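Local structure of DUF1460 domain-containing protein (Legionella pneumophila subsp. pneumophila, 2IM9) at residues W254-R257 with Q258-G261. The protein is of unknown function but probably hydrolyses amide bonds of cell-wall peptidoglycan, as an N-acetylmuramoyl-L-alanine amidase-like protein. Residues are numbered along the deposited sequence; the frame is centred on the assembly and turned at random.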
# COMPACT_ATOMS: atom_id res chain seq x y z
N TRP A 254 -16.59 4.65 7.07
CA TRP A 254 -15.52 5.32 7.82
C TRP A 254 -15.53 6.80 7.51
O TRP A 254 -14.92 7.26 6.54
CB TRP A 254 -14.15 4.70 7.50
CG TRP A 254 -13.14 4.92 8.61
CD1 TRP A 254 -13.41 5.19 9.93
CD2 TRP A 254 -11.71 4.86 8.49
NE1 TRP A 254 -12.23 5.31 10.63
CE2 TRP A 254 -11.18 5.10 9.78
CE3 TRP A 254 -10.84 4.62 7.43
CZ2 TRP A 254 -9.80 5.12 10.03
CZ3 TRP A 254 -9.46 4.64 7.68
CH2 TRP A 254 -8.96 4.88 8.97
N ASP A 255 -16.22 7.55 8.35
CA ASP A 255 -16.50 8.95 8.02
C ASP A 255 -15.43 9.84 8.63
O ASP A 255 -15.50 10.24 9.79
CB ASP A 255 -17.92 9.36 8.44
CG ASP A 255 -18.35 10.72 7.85
OD1 ASP A 255 -17.47 11.49 7.40
OD2 ASP A 255 -19.58 11.02 7.85
N LEU A 256 -14.40 10.12 7.82
CA LEU A 256 -13.30 10.98 8.27
C LEU A 256 -13.41 12.38 7.68
O LEU A 256 -12.42 13.10 7.58
CB LEU A 256 -11.93 10.34 7.93
CG LEU A 256 -11.66 8.96 8.54
CD1 LEU A 256 -10.27 8.48 8.16
CD2 LEU A 256 -11.80 8.99 10.07
N ARG A 257 -14.63 12.79 7.33
CA ARG A 257 -14.85 14.08 6.67
C ARG A 257 -14.42 15.26 7.52
O ARG A 257 -13.80 16.22 7.02
CB ARG A 257 -16.32 14.27 6.28
CG ARG A 257 -16.76 13.50 5.06
CD ARG A 257 -18.20 13.88 4.74
NE ARG A 257 -19.06 12.73 4.49
CZ ARG A 257 -20.29 12.81 4.00
NH1 ARG A 257 -20.84 13.99 3.70
NH2 ARG A 257 -20.99 11.70 3.79
N GLN A 258 -14.77 15.22 8.80
CA GLN A 258 -14.42 16.32 9.68
C GLN A 258 -12.92 16.34 9.91
O GLN A 258 -12.33 17.42 10.03
CB GLN A 258 -15.19 16.26 11.01
CG GLN A 258 -15.21 17.59 11.79
CD GLN A 258 -13.94 17.83 12.59
OE1 GLN A 258 -13.21 16.87 12.91
NE2 GLN A 258 -13.65 19.10 12.92
N GLN A 259 -12.30 15.16 9.95
CA GLN A 259 -10.89 15.04 10.30
C GLN A 259 -9.91 15.23 9.15
O GLN A 259 -8.89 15.91 9.31
CB GLN A 259 -10.59 13.68 10.95
CG GLN A 259 -11.41 13.40 12.22
CD GLN A 259 -12.61 12.49 11.96
OE1 GLN A 259 -13.42 12.72 11.04
NE2 GLN A 259 -12.74 11.44 12.76
N ILE A 260 -10.18 14.60 8.01
CA ILE A 260 -9.23 14.72 6.88
C ILE A 260 -9.89 15.26 5.62
O ILE A 260 -9.20 15.44 4.62
CB ILE A 260 -8.51 13.39 6.53
CG1 ILE A 260 -9.51 12.39 5.93
CG2 ILE A 260 -7.74 12.82 7.74
CD1 ILE A 260 -8.89 11.11 5.42
N GLY A 261 -11.20 15.49 5.68
CA GLY A 261 -11.93 16.12 4.60
C GLY A 261 -12.63 15.16 3.68
O GLY A 261 -13.27 15.58 2.72
O HOH W 1 -16.51 13.23 10.04
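Leu256 O gathers the backbone N-H groups of the short helical turn that follows it. Ile260 N gives a nearly straight bond of 2.7 Å to Leu256 O, Gly261 N adds a longer one of 3.3 Å, and Gln259 N a weak one. On the apolar side, Leu256 CB packs 3.7 Å from Ile260 CG1; chi1 of 69° sets CG1 between the Ile260 backbone N and carbonyl carbon, turned toward Leu256 O and CB. Gln259 bends at chi2 (100°), which brings its amide alongside Leu256, OE1 3.3 Å from Leu256 CA and NE2 3.8 Å from Leu256 CD2. Gly261, with positive phi, is the first residue past the helix; lacking CB, it avoids a collision with the carbonyl oxygen of Ile260.

Asp255 OD1 is met nearly along its C-O axis by Arg257 N at 3.1 Å, an Asx turn at the start of the helical turn, and forms a salt bridge with Arg257 NE. The long arginine also reaches Glu263 through NH2. Water 1 joins Gln258 N to Asp255 O, tying the first turn to the incoming loop. Leu256 CD1 lies 3.7 Å above the centre of the Trp254 ring, and Leu256 also touches Leu264. Helix 257-260 thus forms a surface connection between antiparallel neighbours, strands 246-254 and 264-275.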